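Local coordinates for protein dihydrodipicolinate synthase (Bacillus anthracis, PDB 1XKY) that probably catalyses the aldol-type condensation of pyruvate with aspartate semialdehyde that opens the lysine branch of amino acid biosynthesis, and binds potassium ions on its surface, at residues H129-A134 with S163-I168; D109-V114 with L139-Y144; I154-V159 with T182-K187. All coordinates share one frame; numbering follows the deposited sequence.

Contact 1 of 3, residues H129-A134 with S163-I168; sequences HFKAIA and SEIENI. With K (potassium ion), chain F.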
loop_
_atom_site.group_PDB
_atom_site.type_symbol
_atom_site.label_atom_id
_atom_site.label_comp_id
_atom_site.label_asym_id
_atom_site.label_seq_id
_atom_site.Cartn_x
_atom_site.Cartn_y
_atom_site.Cartn_z
ATOM N N HIS A 129 26.291 1.450 -7.558
ATOM C CA HIS A 129 26.110 2.886 -7.780
ATOM C C HIS A 129 26.809 3.687 -6.682
ATOM O O HIS A 129 27.664 4.523 -6.969
ATOM C CB HIS A 129 24.601 3.176 -7.850
ATOM C CG HIS A 129 24.222 4.623 -7.768
ATOM N ND1 HIS A 129 24.186 5.451 -8.872
ATOM C CD2 HIS A 129 23.781 5.366 -6.724
ATOM C CE1 HIS A 129 23.762 6.649 -8.502
ATOM N NE2 HIS A 129 23.514 6.625 -7.204
ATOM N N PHE A 130 26.455 3.404 -5.432
ATOM C CA PHE A 130 26.983 4.141 -4.281
ATOM C C PHE A 130 28.478 3.882 -4.093
ATOM O O PHE A 130 29.239 4.797 -3.800
ATOM C CB PHE A 130 26.225 3.756 -3.009
ATOM C CG PHE A 130 24.805 4.278 -2.952
ATOM C CD1 PHE A 130 24.536 5.628 -3.127
ATOM C CD2 PHE A 130 23.745 3.418 -2.685
ATOM C CE1 PHE A 130 23.229 6.114 -3.045
ATOM C CE2 PHE A 130 22.435 3.895 -2.609
ATOM C CZ PHE A 130 22.180 5.241 -2.780
ATOM N N LYS A 131 28.889 2.628 -4.275
ATOM C CA LYS A 131 30.304 2.253 -4.209
ATOM C C LYS A 131 31.154 3.044 -5.204
ATOM O O LYS A 131 32.208 3.571 -4.839
ATOM C CB LYS A 131 30.465 0.743 -4.445
ATOM C CG LYS A 131 31.912 0.239 -4.417
ATOM C CD LYS A 131 31.947 -1.273 -4.399
ATOM C CE LYS A 131 33.363 -1.805 -4.306
ATOM N NZ LYS A 131 34.072 -1.664 -5.596
ATOM N N ALA A 132 30.691 3.131 -6.449
ATOM C CA ALA A 132 31.413 3.854 -7.499
ATOM C C ALA A 132 31.538 5.358 -7.229
ATOM O O ALA A 132 32.583 5.955 -7.492
ATOM C CB ALA A 132 30.749 3.624 -8.853
ATOM N N ILE A 133 30.470 5.974 -6.722
ATOM C CA ILE A 133 30.495 7.408 -6.415
ATOM C C ILE A 133 31.431 7.651 -5.235
ATOM O O ILE A 133 32.290 8.531 -5.295
ATOM C CB ILE A 133 29.083 7.984 -6.122
ATOM C CG1 ILE A 133 28.153 7.776 -7.317
ATOM C CG2 ILE A 133 29.162 9.495 -5.768
ATOM C CD1 ILE A 133 26.685 7.792 -6.941
ATOM N N ALA A 134 31.285 6.846 -4.185
ATOM C CA ALA A 134 32.122 6.967 -2.983
ATOM C C ALA A 134 33.617 6.831 -3.310
ATOM O O ALA A 134 34.440 7.583 -2.791
ATOM C CB ALA A 134 31.709 5.931 -1.946
ATOM N N SER A 163 28.241 0.495 4.476
ATOM C CA SER A 163 28.893 1.034 5.675
ATOM C C SER A 163 30.321 0.510 5.865
ATOM O O SER A 163 31.121 1.135 6.562
ATOM C CB SER A 163 28.076 0.732 6.940
ATOM O OG SER A 163 28.283 -0.602 7.383
ATOM N N GLU A 164 30.634 -0.633 5.261
ATOM C CA GLU A 164 31.983 -1.175 5.298
ATOM C C GLU A 164 32.951 -0.418 4.388
ATOM O O GLU A 164 34.155 -0.602 4.481
ATOM C CB GLU A 164 31.970 -2.657 4.931
ATOM C CG GLU A 164 31.254 -3.509 5.967
ATOM C CD GLU A 164 30.990 -4.921 5.502
ATOM O OE1 GLU A 164 31.617 -5.377 4.522
ATOM O OE2 GLU A 164 30.135 -5.581 6.117
ATOM N N ILE A 165 32.434 0.421 3.498
ATOM C CA ILE A 165 33.296 1.239 2.665
ATOM C C ILE A 165 33.726 2.440 3.494
ATOM O O ILE A 165 32.888 3.098 4.121
ATOM C CB ILE A 165 32.596 1.658 1.377
ATOM C CG1 ILE A 165 32.292 0.399 0.544
ATOM C CG2 ILE A 165 33.452 2.656 0.599
ATOM C CD1 ILE A 165 31.319 0.613 -0.562
ATOM N N GLU A 166 35.033 2.703 3.500
ATOM C CA GLU A 166 35.665 3.628 4.440
ATOM C C GLU A 166 34.946 4.977 4.554
ATOM O O GLU A 166 34.637 5.415 5.660
ATOM C CB GLU A 166 37.137 3.838 4.063
ATOM C CG GLU A 166 37.867 4.821 4.948
ATOM C CD GLU A 166 39.357 4.886 4.659
ATOM O OE1 GLU A 166 40.127 5.045 5.631
ATOM O OE2 GLU A 166 39.760 4.780 3.474
ATOM N N ASN A 167 34.663 5.623 3.428
ATOM C CA ASN A 167 34.100 6.985 3.464
ATOM C C ASN A 167 32.562 7.079 3.440
ATOM O O ASN A 167 32.020 8.179 3.355
ATOM C CB ASN A 167 34.717 7.858 2.360
ATOM C CG ASN A 167 34.408 7.360 0.968
ATOM O OD1 ASN A 167 34.250 6.160 0.749
ATOM N ND2 ASN A 167 34.328 8.283 0.014
ATOM N N ILE A 168 31.862 5.947 3.511
ATOM C CA ILE A 168 30.400 5.959 3.675
ATOM C C ILE A 168 30.107 5.862 5.174
ATOM O O ILE A 168 30.227 4.785 5.780
ATOM C CB ILE A 168 29.687 4.839 2.873
ATOM C CG1 ILE A 168 30.076 4.924 1.391
ATOM C CG2 ILE A 168 28.165 4.971 3.044
ATOM C CD1 ILE A 168 29.404 3.916 0.474
HETATM K K K F . 32.373 3.483 6.827
HETATM O O HOH W 1 31.476 4.707 9.329
HETATM O O HOH W 2 34.460 2.118 7.664
#

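Contact 2 of 3, residues D109-V114 with L139-Y144; sequences DAVMLV and LPVMLY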
loop_
_atom_site.group_PDB
_atom_site.type_symbol
_atom_site.label_atom_id
_atom_site.label_comp_id
_atom_site.label_asym_id
_atom_site.label_seq_id
_atom_site.Cartn_x
_atom_site.Cartn_y
_atom_site.Cartn_z
ATOM N N ASP A 109 32.171 19.559 2.638
ATOM C CA ASP A 109 32.738 18.648 3.630
ATOM C C ASP A 109 32.302 17.195 3.452
ATOM O O ASP A 109 32.944 16.281 3.975
ATOM C CB ASP A 109 32.377 19.145 5.025
ATOM C CG ASP A 109 32.899 20.543 5.282
ATOM O OD1 ASP A 109 32.085 21.488 5.315
ATOM O OD2 ASP A 109 34.138 20.697 5.405
ATOM N N ALA A 110 31.206 16.998 2.726
ATOM C CA ALA A 110 30.636 15.687 2.500
ATOM C C ALA A 110 29.638 15.776 1.366
ATOM O O ALA A 110 29.269 16.879 0.928
ATOM C CB ALA A 110 29.935 15.194 3.763
ATOM N N VAL A 111 29.180 14.616 0.898
ATOM C CA VAL A 111 28.124 14.581 -0.101
ATOM C C VAL A 111 26.981 13.666 0.340
ATOM O O VAL A 111 27.199 12.697 1.071
ATOM C CB VAL A 111 28.655 14.182 -1.508
ATOM C CG1 VAL A 111 29.642 15.214 -2.017
ATOM C CG2 VAL A 111 29.277 12.790 -1.494
ATOM N N MET A 112 25.768 14.017 -0.095
ATOM C CA MET A 112 24.569 13.217 0.120
ATOM C C MET A 112 24.232 12.511 -1.187
ATOM O O MET A 112 24.139 13.159 -2.235
ATOM C CB MET A 112 23.396 14.116 0.536
ATOM C CG MET A 112 22.084 13.388 0.834
ATOM S SD MET A 112 22.010 12.738 2.511
ATOM C CE MET A 112 21.430 14.165 3.419
ATOM N N LEU A 113 24.034 11.193 -1.110
ATOM C CA LEU A 113 23.700 10.367 -2.274
ATOM C C LEU A 113 22.351 9.663 -2.074
ATOM O O LEU A 113 22.228 8.745 -1.259
ATOM C CB LEU A 113 24.808 9.325 -2.504
ATOM C CG LEU A 113 26.244 9.852 -2.669
ATOM C CD1 LEU A 113 27.200 8.694 -2.922
ATOM C CD2 LEU A 113 26.354 10.865 -3.800
ATOM N N VAL A 114 21.349 10.102 -2.832
ATOM C CA VAL A 114 20.006 9.549 -2.762
ATOM C C VAL A 114 19.889 8.215 -3.517
ATOM O O VAL A 114 20.569 7.998 -4.512
ATOM C CB VAL A 114 18.961 10.590 -3.298
ATOM C CG1 VAL A 114 19.024 10.710 -4.825
ATOM C CG2 VAL A 114 17.561 10.252 -2.816
ATOM N N LEU A 139 35.915 12.518 0.140
ATOM C CA LEU A 139 34.964 13.067 1.102
ATOM C C LEU A 139 34.070 12.008 1.725
ATOM O O LEU A 139 33.769 10.993 1.095
ATOM C CB LEU A 139 34.082 14.122 0.429
ATOM C CG LEU A 139 34.747 15.449 0.055
ATOM C CD1 LEU A 139 33.686 16.402 -0.457
ATOM C CD2 LEU A 139 35.480 16.047 1.235
ATOM N N PRO A 140 33.640 12.247 2.979
ATOM C CA PRO A 140 32.613 11.430 3.600
ATOM C C PRO A 140 31.299 11.438 2.809
ATOM O O PRO A 140 30.940 12.453 2.172
ATOM C CB PRO A 140 32.415 12.086 4.972
ATOM C CG PRO A 140 33.640 12.859 5.215
ATOM C CD PRO A 140 34.121 13.303 3.888
ATOM N N VAL A 141 30.596 10.309 2.861
ATOM C CA VAL A 141 29.347 10.112 2.137
ATOM C C VAL A 141 28.210 9.740 3.101
ATOM O O VAL A 141 28.365 8.857 3.960
ATOM C CB VAL A 141 29.496 8.997 1.069
ATOM C CG1 VAL A 141 28.142 8.633 0.457
ATOM C CG2 VAL A 141 30.479 9.415 0.001
ATOM N N MET A 142 27.076 10.421 2.939
ATOM C CA MET A 142 25.835 10.088 3.624
ATOM C C MET A 142 24.858 9.566 2.572
ATOM O O MET A 142 24.586 10.230 1.569
ATOM C CB MET A 142 25.248 11.311 4.339
ATOM C CG MET A 142 23.924 11.049 5.079
ATOM S SD MET A 142 23.226 12.490 5.947
ATOM C CE MET A 142 24.283 12.582 7.378
ATOM N N LEU A 143 24.350 8.359 2.808
ATOM C CA LEU A 143 23.311 7.779 1.978
ATOM C C LEU A 143 21.956 8.387 2.341
ATOM O O LEU A 143 21.744 8.834 3.468
ATOM C CB LEU A 143 23.264 6.267 2.183
ATOM C CG LEU A 143 24.530 5.456 1.932
ATOM C CD1 LEU A 143 24.269 4.009 2.309
ATOM C CD2 LEU A 143 24.983 5.558 0.491
ATOM N N TYR A 144 21.036 8.388 1.385
ATOM C CA TYR A 144 19.702 8.920 1.610
ATOM C C TYR A 144 18.671 7.910 1.120
ATOM O O TYR A 144 18.506 7.704 -0.089
ATOM C CB TYR A 144 19.570 10.280 0.914
ATOM C CG TYR A 144 18.253 11.017 1.078
ATOM C CD1 TYR A 144 17.297 10.636 2.022
ATOM C CD2 TYR A 144 17.990 12.150 0.305
ATOM C CE1 TYR A 144 16.108 11.340 2.166
ATOM C CE2 TYR A 144 16.806 12.857 0.441
ATOM C CZ TYR A 144 15.871 12.449 1.370
ATOM O OH TYR A 144 14.700 13.163 1.501
#

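Contact 3 of 3, residues I154-V159 with T182-K187; sequences ISVDTV and TEIIEK. With K (potassium ion), chain E.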
loop_
_atom_site.group_PDB
_atom_site.type_symbol
_atom_site.label_atom_id
_atom_site.label_comp_id
_atom_site.label_asym_id
_atom_site.label_seq_id
_atom_site.Cartn_x
_atom_site.Cartn_y
_atom_site.Cartn_z
ATOM N N ILE A 154 16.797 1.242 0.016
ATOM C CA ILE A 154 18.056 0.614 0.399
ATOM C C ILE A 154 17.862 -0.339 1.573
ATOM O O ILE A 154 17.710 0.092 2.717
ATOM C CB ILE A 154 19.106 1.683 0.752
ATOM C CG1 ILE A 154 18.928 2.919 -0.132
ATOM C CG2 ILE A 154 20.510 1.118 0.610
ATOM C CD1 ILE A 154 20.002 3.967 0.059
ATOM N N SER A 155 17.869 -1.636 1.284
ATOM C CA SER A 155 17.676 -2.651 2.313
ATOM C C SER A 155 18.707 -2.510 3.428
ATOM O O SER A 155 19.782 -1.945 3.224
ATOM C CB SER A 155 17.752 -4.053 1.702
ATOM O OG SER A 155 19.097 -4.443 1.485
ATOM N N VAL A 156 18.371 -3.024 4.606
ATOM C CA VAL A 156 19.301 -3.033 5.732
ATOM C C VAL A 156 20.634 -3.658 5.316
ATOM O O VAL A 156 21.692 -3.096 5.578
ATOM C CB VAL A 156 18.712 -3.792 6.957
ATOM C CG1 VAL A 156 19.786 -4.013 8.029
ATOM C CG2 VAL A 156 17.495 -3.042 7.530
ATOM N N ASP A 157 20.566 -4.813 4.655
ATOM C CA ASP A 157 21.754 -5.528 4.186
ATOM C C ASP A 157 22.631 -4.676 3.269
ATOM O O ASP A 157 23.853 -4.645 3.415
ATOM C CB ASP A 157 21.348 -6.820 3.467
ATOM C CG ASP A 157 20.884 -7.924 4.428
ATOM O OD1 ASP A 157 20.970 -7.753 5.682
ATOM O OD2 ASP A 157 20.430 -8.977 3.917
ATOM N N THR A 158 22.007 -3.980 2.329
ATOM C CA THR A 158 22.741 -3.118 1.413
ATOM C C THR A 158 23.424 -1.965 2.155
ATOM O O THR A 158 24.579 -1.628 1.860
ATOM C CB THR A 158 21.822 -2.594 0.303
ATOM O OG1 THR A 158 21.307 -3.711 -0.430
ATOM C CG2 THR A 158 22.576 -1.649 -0.655
ATOM N N VAL A 159 22.730 -1.394 3.142
ATOM C CA VAL A 159 23.290 -0.303 3.944
ATOM C C VAL A 159 24.477 -0.785 4.755
ATOM O O VAL A 159 25.499 -0.102 4.825
ATOM C CB VAL A 159 22.242 0.354 4.878
ATOM C CG1 VAL A 159 22.903 1.412 5.773
ATOM C CG2 VAL A 159 21.145 0.992 4.059
ATOM N N THR A 182 16.589 0.572 13.605
ATOM C CA THR A 182 17.124 -0.221 14.722
ATOM C C THR A 182 18.146 -1.233 14.231
ATOM O O THR A 182 19.215 -1.372 14.811
ATOM C CB THR A 182 16.006 -0.996 15.487
ATOM O OG1 THR A 182 15.160 -0.078 16.192
ATOM C CG2 THR A 182 16.602 -1.981 16.472
ATOM N N GLU A 183 17.798 -1.939 13.161
ATOM C CA GLU A 183 18.641 -3.000 12.630
ATOM C C GLU A 183 19.933 -2.462 12.008
ATOM O O GLU A 183 21.007 -3.052 12.172
ATOM C CB GLU A 183 17.852 -3.813 11.603
ATOM C CG GLU A 183 18.462 -5.164 11.286
ATOM C CD GLU A 183 17.645 -5.937 10.268
ATOM O OE1 GLU A 183 16.430 -5.672 10.167
ATOM O OE2 GLU A 183 18.222 -6.804 9.572
ATOM N N ILE A 184 19.820 -1.354 11.279
ATOM C CA ILE A 184 20.986 -0.693 10.690
ATOM C C ILE A 184 21.930 -0.241 11.798
ATOM O O ILE A 184 23.135 -0.463 11.717
ATOM C CB ILE A 184 20.586 0.532 9.818
ATOM C CG1 ILE A 184 19.791 0.073 8.582
ATOM C CG2 ILE A 184 21.842 1.320 9.390
ATOM C CD1 ILE A 184 19.093 1.200 7.846
ATOM N N ILE A 185 21.367 0.403 12.818
ATOM C CA ILE A 185 22.138 0.871 13.966
ATOM C C ILE A 185 22.889 -0.306 14.594
ATOM O O ILE A 185 24.085 -0.219 14.847
ATOM C CB ILE A 185 21.246 1.584 15.030
ATOM C CG1 ILE A 185 20.717 2.918 14.480
ATOM C CG2 ILE A 185 22.031 1.826 16.336
ATOM C CD1 ILE A 185 19.451 3.430 15.161
ATOM N N GLU A 186 22.183 -1.406 14.814
ATOM C CA GLU A 186 22.754 -2.589 15.460
ATOM C C GLU A 186 23.878 -3.214 14.634
ATOM O O GLU A 186 24.948 -3.535 15.157
ATOM C CB GLU A 186 21.642 -3.612 15.677
ATOM C CG GLU A 186 22.041 -4.880 16.425
ATOM C CD GLU A 186 20.839 -5.773 16.703
ATOM O OE1 GLU A 186 20.986 -6.762 17.459
ATOM O OE2 GLU A 186 19.737 -5.479 16.170
ATOM N N LYS A 187 23.638 -3.359 13.335
ATOM C CA LYS A 187 24.513 -4.151 12.469
ATOM C C LYS A 187 25.708 -3.402 11.887
ATOM O O LYS A 187 26.617 -4.031 11.336
ATOM C CB LYS A 187 23.694 -4.778 11.341
ATOM C CG LYS A 187 22.758 -5.877 11.823
ATOM C CD LYS A 187 21.914 -6.432 10.695
ATOM C CE LYS A 187 21.231 -7.728 11.107
ATOM N NZ LYS A 187 22.193 -8.869 10.977
HETATM K K K E . 26.051 1.751 14.331
HETATM O O HOH W 3 18.656 -7.712 7.140
HETATM O O HOH W 4 24.233 3.748 13.644
HETATM O O HOH W 5 26.250 3.878 16.629
HETATM O O HOH W 6 26.782 1.004 16.791
#

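Contact 1 of 3, residues H129-A134 with S163-I168
A134 meets N167 and I168 where the last turn of helix 123-135 packs against the loop that leads into strand 168-173, on the outer layer of the TIM barrel. The joint shows how one helix end can be met by both polar and apolar groups of a neighbouring loop. N167 supplies the polar half: its ND2 donates to A134 O at 2.9 Å, with an angle of 159° at the hydrogen. The acceptor lies close to the amide plane of N167, but the donor stands above the carbonyl plane of A134. N167 holds CG between its backbone N and carbonyl carbon (chi1 63°), a setting that leaves the amide turned to A134 O. The same ND2 also bonds L139 O, so one amide ties the helix end to the segment that follows it.

Beside this bond the methyl of A134 packs on I168, its CB 3.8 Å from I168 CG1. The amide oxygen N167 OD1 lies next to it, 3.7 Å from A134 CB, with I165 CG2 further off. One turn back, the K131 stem crosses the I165 side chain at roughly a right angle, its CG 3.9 Å from I165 CD1, while the ammonium end turns to a salt bridge with E135. F130 adds little here; its side chain touches L143, L162 and I154 instead.

Behind the first shell, the loop is shaped by a type I turn from I165 to I168 and by a potassium ion on the side remote from the helix. S163 O and I165 O bind the metal together with two waters, and E166 O is a longer ligand. I165 O also accepts the turn bond from I168 N, and I168 O completes the site at 2.7 Å from the potassium.

Contact 2 of 3, residues D109-V114 with L139-Y144
Y144 and M112 have the most surface buried here, and both project from the same face of the paired strands, with M142 and V114. The bend at the second torsion of M112 (chi2 84°) places its sulfur beside the neighbouring strand, SD lying 3.6 Å from M142 CG, and the bend at chi3 (85°) carries CE to M142 SD at 3.5 Å. The sulfur sits 5.2 Å from the centroid of the Y144 ring, an oblique Met-aromatic contact. Beyond it, V114 runs alongside the tyrosine, its CG2 touching CD2.

Strands 110-114 and 141-145 are neighbours in a beta-alpha-beta unit of the TIM barrel, with helix 123-135 as the crossover, and they pair in parallel. V111 O receives M142 N and M142 O receives L113 N, each at 2.9 Å. The bond from Y144 N to L113 O is as short but more bent, at 135°, with the donor above the carbonyl plane.

L113, on the opposite face, crosses the V141 side chain at about a right angle, its CD1 3.5 Å from V141 CG1, and helix 123-135 lies against it through F130 and I133. At the barrel-interior side, Y144 and M112 each touch K172 of strand 168-173.

Contact 3 of 3, residues I154-V159 with T182-K187
A single water joins E183 to D157, donating one hydrogen to E183 OE2 at 2.6 Å and the other to D157 OD1 at 2.7 Å. D157 OD1 and E183 OE2 are 4.9 Å apart, and a water that spends both protons on them would be expected to ease their mutual repulsion.

Beneath this bridge the contact is apolar. V156 stands almost at right angles across the E183 chain: its CG1 is 3.6 Å from E183 OE2 and lies equally close to CD, so the carboxylate rests on a methyl while its oxygen serves the water. E183 reaches there with CG opposite its backbone N (chi1 -163°) and an extended chain beyond. V156 CG2 also meets I184 CG1 at 4.0 Å, and one turn on, the V159 and I184 side chains cross at about a right angle, V159 CG1 3.8 Å from I184 CG2. I184 goes on inward to V194, D173 and F192, and V159 to I171 and F192.

Helix 178-187 ends beside a potassium ion, which I185 O binds at 2.8 Å with waters and the carbonyls of T188, A189 and F192. Two helices in succession, flanking strand 168-173 and packed through V156, V159, I184 and the E183 chain, form part of the outer helical layer of a TIM barrel.

Overall arrangement
Contact 2 is the interior step of the set, and contacts 1 and 3 lie outside it on the helical layer. Contact 1 lies nearest, with centres 9 Å apart: N167 O reaches V141 N at 2.6 Å, a probable hydrogen bond that carries the sheet on to strand 168-173. Contact 3 is 15 Å from contact 1 and 17 Å from contact 2 between centres, and it is linked to both by I154, whose CD1 is 3.6 Å from F130 CE2 and 4.0 Å from Y144 O. Potassium ions sit at contacts 1 and 3, whereas contact 2 borders K172, probably the family's Schiff-base lysine, toward the C-terminal mouth where such barrels work.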